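Local atomic coordinates of packaging protein UL32 (Human herpesvirus 8 type M, PDB entry 6XF9), a protein that probably helps bring newly made capsids to nuclear replication compartments for cleavage and packaging of viral DNA, and assembles as a zinc-binding pentameric ring. Residues L208-P222 with D383-L397. Numbering follows the deposited sequence.
Sequences LARATFCGASRPTKP and DVLFRLPREQEYKKL
Phe213 wedges its ring among Asp383, Val384, Tyr394 and Leu397. Phe213 CG is anti to the carbonyl carbon (chi1 -60°), and with chi2 at -79° one ring face is turned to Val384, whose CA sits 3.9 Å from the Phe213 ring centroid in a CH-pi contact. CG2 of Thr212 covers the opposite face. Leu397 CD2 meets Phe213 CE2 at 3.5 Å, the two side chains crossing at about a right angle, while CD1 of Leu397 turns to Leu208 and Ala209. Thr212 CG2 also presses tightly on Pro389 CB, 3.4 Å away. Its OG1 donates back to Leu208 O.

Helices 208-213 and 391-397 pack nearly antiparallel, their axes 8.2 Å apart. The loop after helix 208-213 meets the link between helices 382-386 and 391-402 in a single beta bridge, Thr220 with Arg387, flanked by backbone bonds from Leu388 N to Pro219 O and from Lys221 N to Phe386 O. Lys221 NZ bonds to Pro4 O, and Trp5 packs edge-to-face with Phe386.

Arg390, the N-cap of helix 391-402, donates its backbone N-H to Thr212 O. Its extended side chain crosses the C-terminal end of helix 207-213. There NH1 reaches Ala211 O at 2.7 Å, from above the carbonyl plane. Arg218, bent at chi2 and chi3, lays one guanidinium face over Arg390 CG; its NH1 bonds to Leu388 O at 2.5 Å. The two guanidinium planes are 27° apart.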
loop_
_atom_site.group_PDB
_atom_site.type_symbol
_atom_site.label_atom_id
_atom_site.label_comp_id
_atom_site.label_asym_id
_atom_site.label_seq_id
_atom_site.Cartn_x
_atom_site.Cartn_y
_atom_site.Cartn_z
ATOM N N LEU D 208 -32.406 -35.981 -24.582
ATOM C CA LEU D 208 -31.930 -37.082 -25.422
ATOM C C LEU D 208 -31.086 -38.054 -24.629
ATOM O O LEU D 208 -31.169 -39.272 -24.845
ATOM C CB LEU D 208 -31.092 -36.585 -26.598
ATOM C CG LEU D 208 -31.707 -35.939 -27.815
ATOM C CD1 LEU D 208 -30.619 -35.295 -28.588
ATOM C CD2 LEU D 208 -32.235 -37.092 -28.607
ATOM N N ALA D 209 -30.252 -37.541 -23.720
ATOM C CA ALA D 209 -29.453 -38.432 -22.893
ATOM C C ALA D 209 -30.319 -39.130 -21.851
ATOM O O ALA D 209 -30.112 -40.310 -21.559
ATOM C CB ALA D 209 -28.310 -37.661 -22.241
ATOM N N ARG D 210 -31.315 -38.437 -21.302
ATOM C CA ARG D 210 -32.200 -39.090 -20.345
ATOM C C ARG D 210 -32.905 -40.275 -20.983
ATOM O O ARG D 210 -32.954 -41.371 -20.409
ATOM C CB ARG D 210 -33.232 -38.104 -19.823
ATOM C CG ARG D 210 -33.836 -38.527 -18.514
ATOM C CD ARG D 210 -35.106 -37.750 -18.248
ATOM N NE ARG D 210 -36.007 -37.898 -19.382
ATOM C CZ ARG D 210 -36.624 -39.037 -19.701
ATOM N NH1 ARG D 210 -36.435 -40.128 -18.969
ATOM N NH2 ARG D 210 -37.420 -39.089 -20.763
ATOM N N ALA D 211 -33.470 -40.059 -22.175
ATOM C CA ALA D 211 -34.149 -41.118 -22.908
ATOM C C ALA D 211 -33.216 -42.285 -23.181
ATOM O O ALA D 211 -33.611 -43.447 -23.034
ATOM C CB ALA D 211 -34.698 -40.560 -24.218
ATOM N N THR D 212 -31.958 -42.002 -23.509
ATOM C CA THR D 212 -31.056 -43.066 -23.920
ATOM C C THR D 212 -30.507 -43.872 -22.754
ATOM O O THR D 212 -30.219 -45.059 -22.917
ATOM C CB THR D 212 -29.898 -42.488 -24.718
ATOM O OG1 THR D 212 -30.432 -41.738 -25.808
ATOM C CG2 THR D 212 -29.035 -43.590 -25.268
ATOM N N PHE D 213 -30.339 -43.276 -21.579
ATOM C CA PHE D 213 -29.569 -43.937 -20.534
ATOM C C PHE D 213 -30.342 -44.203 -19.265
ATOM O O PHE D 213 -29.927 -45.067 -18.486
ATOM C CB PHE D 213 -28.324 -43.113 -20.180
ATOM C CG PHE D 213 -27.389 -42.904 -21.338
ATOM C CD1 PHE D 213 -26.523 -43.911 -21.736
ATOM C CD2 PHE D 213 -27.363 -41.703 -22.013
ATOM C CE1 PHE D 213 -25.655 -43.722 -22.798
ATOM C CE2 PHE D 213 -26.494 -41.505 -23.071
ATOM C CZ PHE D 213 -25.641 -42.514 -23.465
ATOM N N CYS D 214 -31.422 -43.483 -19.023
ATOM C CA CYS D 214 -32.099 -43.532 -17.744
ATOM C C CYS D 214 -33.254 -44.532 -17.776
ATOM O O CYS D 214 -33.834 -44.824 -18.827
ATOM C CB CYS D 214 -32.573 -42.128 -17.368
ATOM S SG CYS D 214 -31.133 -40.963 -17.103
ATOM N N GLY D 215 -33.601 -45.028 -16.583
ATOM C CA GLY D 215 -34.649 -46.015 -16.378
ATOM C C GLY D 215 -34.062 -47.248 -15.713
ATOM O O GLY D 215 -32.988 -47.719 -16.121
ATOM N N ALA D 216 -34.758 -47.789 -14.700
ATOM C CA ALA D 216 -34.229 -48.946 -13.975
ATOM C C ALA D 216 -34.081 -50.152 -14.880
ATOM O O ALA D 216 -33.236 -51.025 -14.626
ATOM C CB ALA D 216 -35.140 -49.304 -12.796
ATOM N N SER D 217 -34.848 -50.175 -15.975
ATOM C CA SER D 217 -34.804 -51.255 -16.949
ATOM C C SER D 217 -33.402 -51.488 -17.477
ATOM O O SER D 217 -33.135 -52.577 -18.003
ATOM C CB SER D 217 -35.777 -50.967 -18.102
ATOM O OG SER D 217 -35.583 -51.892 -19.154
ATOM N N ARG D 218 -32.487 -50.494 -17.333
ATOM C CA ARG D 218 -31.227 -50.493 -18.068
ATOM C C ARG D 218 -30.183 -51.274 -17.301
ATOM O O ARG D 218 -30.002 -51.049 -16.098
ATOM C CB ARG D 218 -30.726 -49.078 -18.279
ATOM C CG ARG D 218 -31.584 -48.228 -19.181
ATOM C CD ARG D 218 -31.267 -48.577 -20.612
ATOM N NE ARG D 218 -32.053 -49.665 -21.157
ATOM C CZ ARG D 218 -31.739 -50.297 -22.280
ATOM N NH1 ARG D 218 -30.658 -49.944 -22.963
ATOM N NH2 ARG D 218 -32.509 -51.278 -22.723
ATOM N N PRO D 219 -29.498 -52.197 -17.953
ATOM C CA PRO D 219 -28.377 -52.866 -17.305
ATOM C C PRO D 219 -27.160 -51.968 -17.329
ATOM O O PRO D 219 -26.986 -51.129 -18.216
ATOM C CB PRO D 219 -28.155 -54.121 -18.165
ATOM C CG PRO D 219 -29.326 -54.171 -19.114
ATOM C CD PRO D 219 -29.769 -52.758 -19.280
ATOM N N THR D 220 -26.319 -52.161 -16.328
ATOM C CA THR D 220 -25.080 -51.426 -16.200
ATOM C C THR D 220 -23.916 -52.183 -16.816
ATOM O O THR D 220 -23.858 -53.412 -16.790
ATOM C CB THR D 220 -24.821 -51.103 -14.730
ATOM O OG1 THR D 220 -24.696 -52.320 -13.983
ATOM C CG2 THR D 220 -25.969 -50.275 -14.163
ATOM N N LYS D 221 -22.965 -51.421 -17.333
ATOM C CA LYS D 221 -21.710 -51.924 -17.861
ATOM C C LYS D 221 -20.757 -52.336 -16.739
ATOM O O LYS D 221 -20.982 -52.036 -15.561
ATOM C CB LYS D 221 -21.098 -50.847 -18.746
ATOM C CG LYS D 221 -22.071 -50.360 -19.787
ATOM C CD LYS D 221 -21.360 -49.570 -20.875
ATOM C CE LYS D 221 -21.064 -48.181 -20.419
ATOM N NZ LYS D 221 -20.854 -47.257 -21.557
ATOM N N PRO D 222 -19.676 -53.044 -17.076
ATOM C CA PRO D 222 -18.763 -53.544 -16.033
ATOM C C PRO D 222 -18.028 -52.437 -15.275
ATOM O O PRO D 222 -17.612 -51.422 -15.843
ATOM C CB PRO D 222 -17.764 -54.403 -16.822
ATOM C CG PRO D 222 -18.454 -54.735 -18.109
ATOM C CD PRO D 222 -19.345 -53.583 -18.409
ATOM N N ASP D 383 -25.278 -42.381 -15.185
ATOM C CA ASP D 383 -26.156 -42.954 -16.194
ATOM C C ASP D 383 -25.490 -42.947 -17.566
ATOM O O ASP D 383 -25.433 -43.982 -18.231
ATOM C CB ASP D 383 -27.465 -42.181 -16.225
ATOM C CG ASP D 383 -28.146 -42.158 -14.874
ATOM O OD1 ASP D 383 -28.166 -43.210 -14.197
ATOM O OD2 ASP D 383 -28.651 -41.089 -14.474
ATOM N N VAL D 384 -25.000 -41.788 -18.021
ATOM C CA VAL D 384 -24.291 -41.728 -19.300
ATOM C C VAL D 384 -23.154 -42.726 -19.313
ATOM O O VAL D 384 -22.957 -43.472 -20.278
ATOM C CB VAL D 384 -23.768 -40.307 -19.581
ATOM C CG1 VAL D 384 -22.938 -40.313 -20.829
ATOM C CG2 VAL D 384 -24.910 -39.336 -19.733
ATOM N N LEU D 385 -22.375 -42.751 -18.242
ATOM C CA LEU D 385 -21.131 -43.494 -18.293
ATOM C C LEU D 385 -21.376 -44.994 -18.271
ATOM O O LEU D 385 -20.628 -45.754 -18.898
ATOM C CB LEU D 385 -20.229 -43.087 -17.136
ATOM C CG LEU D 385 -19.627 -41.685 -17.179
ATOM C CD1 LEU D 385 -18.479 -41.628 -16.158
ATOM C CD2 LEU D 385 -19.162 -41.288 -18.592
ATOM N N PHE D 386 -22.390 -45.449 -17.526
ATOM C CA PHE D 386 -22.443 -46.859 -17.164
ATOM C C PHE D 386 -23.723 -47.594 -17.512
ATOM O O PHE D 386 -23.720 -48.825 -17.454
ATOM C CB PHE D 386 -22.145 -47.038 -15.664
ATOM C CG PHE D 386 -20.673 -47.071 -15.377
ATOM C CD1 PHE D 386 -19.908 -48.156 -15.772
ATOM C CD2 PHE D 386 -20.041 -45.989 -14.805
ATOM C CE1 PHE D 386 -18.548 -48.181 -15.563
ATOM C CE2 PHE D 386 -18.684 -46.006 -14.582
ATOM C CZ PHE D 386 -17.937 -47.104 -14.960
ATOM N N ARG D 387 -24.792 -46.916 -17.889
ATOM C CA ARG D 387 -25.996 -47.609 -18.309
ATOM C C ARG D 387 -25.975 -47.894 -19.801
ATOM O O ARG D 387 -25.536 -47.063 -20.611
ATOM C CB ARG D 387 -27.231 -46.809 -17.928
ATOM C CG ARG D 387 -27.376 -46.788 -16.435
ATOM C CD ARG D 387 -28.791 -46.654 -15.995
ATOM N NE ARG D 387 -28.853 -46.848 -14.552
ATOM C CZ ARG D 387 -28.891 -48.043 -13.971
ATOM N NH1 ARG D 387 -28.870 -49.137 -14.725
ATOM N NH2 ARG D 387 -28.959 -48.146 -12.648
ATOM N N LEU D 388 -26.446 -49.095 -20.152
ATOM C CA LEU D 388 -26.431 -49.541 -21.532
ATOM C C LEU D 388 -27.460 -48.746 -22.325
ATOM O O LEU D 388 -28.646 -48.768 -21.986
ATOM C CB LEU D 388 -26.751 -51.037 -21.587
ATOM C CG LEU D 388 -26.589 -51.713 -22.958
ATOM C CD1 LEU D 388 -26.130 -53.162 -22.767
ATOM C CD2 LEU D 388 -27.861 -51.581 -23.866
ATOM N N PRO D 389 -27.072 -48.097 -23.409
ATOM C CA PRO D 389 -28.013 -47.216 -24.102
ATOM C C PRO D 389 -29.088 -47.984 -24.846
ATOM O O PRO D 389 -28.875 -49.084 -25.359
ATOM C CB PRO D 389 -27.119 -46.451 -25.080
ATOM C CG PRO D 389 -25.963 -47.335 -25.311
ATOM C CD PRO D 389 -25.741 -48.096 -24.025
ATOM N N ARG D 390 -30.253 -47.356 -24.937
ATOM C CA ARG D 390 -31.308 -47.851 -25.793
ATOM C C ARG D 390 -30.955 -47.437 -27.208
ATOM O O ARG D 390 -30.802 -46.237 -27.477
ATOM C CB ARG D 390 -32.646 -47.253 -25.397
ATOM C CG ARG D 390 -33.017 -47.420 -23.964
ATOM C CD ARG D 390 -34.248 -46.579 -23.692
ATOM N NE ARG D 390 -34.846 -46.997 -22.429
ATOM C CZ ARG D 390 -34.563 -46.455 -21.253
ATOM N NH1 ARG D 390 -33.750 -45.411 -21.187
ATOM N NH2 ARG D 390 -35.132 -46.930 -20.153
ATOM N N GLU D 391 -30.823 -48.421 -28.106
ATOM C CA GLU D 391 -30.229 -48.141 -29.408
ATOM C C GLU D 391 -31.103 -47.237 -30.269
ATOM O O GLU D 391 -30.564 -46.432 -31.041
ATOM C CB GLU D 391 -29.887 -49.444 -30.131
ATOM C CG GLU D 391 -28.608 -50.145 -29.575
ATOM C CD GLU D 391 -27.259 -49.430 -29.924
ATOM O OE1 GLU D 391 -27.209 -48.626 -30.893
ATOM O OE2 GLU D 391 -26.241 -49.685 -29.224
ATOM N N GLN D 392 -32.431 -47.301 -30.148
ATOM C CA GLN D 392 -33.234 -46.402 -30.986
ATOM C C GLN D 392 -33.015 -44.938 -30.597
ATOM O O GLN D 392 -32.838 -44.078 -31.469
ATOM C CB GLN D 392 -34.722 -46.771 -30.918
ATOM N N GLU D 393 -32.977 -44.644 -29.288
ATOM C CA GLU D 393 -32.718 -43.286 -28.818
ATOM C C GLU D 393 -31.238 -42.934 -28.921
ATOM O O GLU D 393 -30.878 -41.782 -29.214
ATOM C CB GLU D 393 -33.199 -43.132 -27.372
ATOM C CG GLU D 393 -34.734 -43.090 -27.209
ATOM C CD GLU D 393 -35.365 -44.460 -26.979
ATOM O OE1 GLU D 393 -34.639 -45.483 -27.010
ATOM O OE2 GLU D 393 -36.602 -44.516 -26.782
ATOM N N TYR D 394 -30.373 -43.929 -28.720
ATOM C CA TYR D 394 -28.940 -43.725 -28.882
ATOM C C TYR D 394 -28.602 -43.230 -30.282
ATOM O O TYR D 394 -27.653 -42.459 -30.464
ATOM C CB TYR D 394 -28.215 -45.021 -28.595
ATOM C CG TYR D 394 -26.741 -44.860 -28.477
ATOM C CD1 TYR D 394 -26.203 -44.063 -27.488
ATOM C CD2 TYR D 394 -25.875 -45.532 -29.323
ATOM C CE1 TYR D 394 -24.839 -43.909 -27.366
ATOM C CE2 TYR D 394 -24.504 -45.384 -29.202
ATOM C CZ TYR D 394 -23.997 -44.562 -28.222
ATOM O OH TYR D 394 -22.636 -44.396 -28.087
ATOM N N LYS D 395 -29.340 -43.700 -31.292
ATOM C CA LYS D 395 -29.122 -43.222 -32.654
ATOM C C LYS D 395 -29.454 -41.743 -32.766
ATOM O O LYS D 395 -28.777 -41.003 -33.484
ATOM C CB LYS D 395 -29.956 -44.043 -33.641
ATOM N N LYS D 396 -30.477 -41.285 -32.039
ATOM C CA LYS D 396 -30.794 -39.862 -32.063
ATOM C C LYS D 396 -29.731 -39.062 -31.329
ATOM O O LYS D 396 -29.325 -37.986 -31.790
ATOM C CB LYS D 396 -32.166 -39.608 -31.437
ATOM C CG LYS D 396 -33.357 -40.126 -32.235
ATOM C CD LYS D 396 -34.690 -39.711 -31.579
ATOM C CE LYS D 396 -35.204 -40.763 -30.570
ATOM N NZ LYS D 396 -36.100 -41.814 -31.207
ATOM N N LEU D 397 -29.233 -39.601 -30.210
ATOM C CA LEU D 397 -28.156 -38.949 -29.476
ATOM C C LEU D 397 -26.963 -38.711 -30.382
ATOM O O LEU D 397 -26.514 -37.573 -30.550
ATOM C CB LEU D 397 -27.715 -39.834 -28.312
ATOM C CG LEU D 397 -26.853 -39.288 -27.162
ATOM C CD1 LEU D 397 -27.668 -38.351 -26.276
ATOM C CD2 LEU D 397 -26.195 -40.393 -26.336
#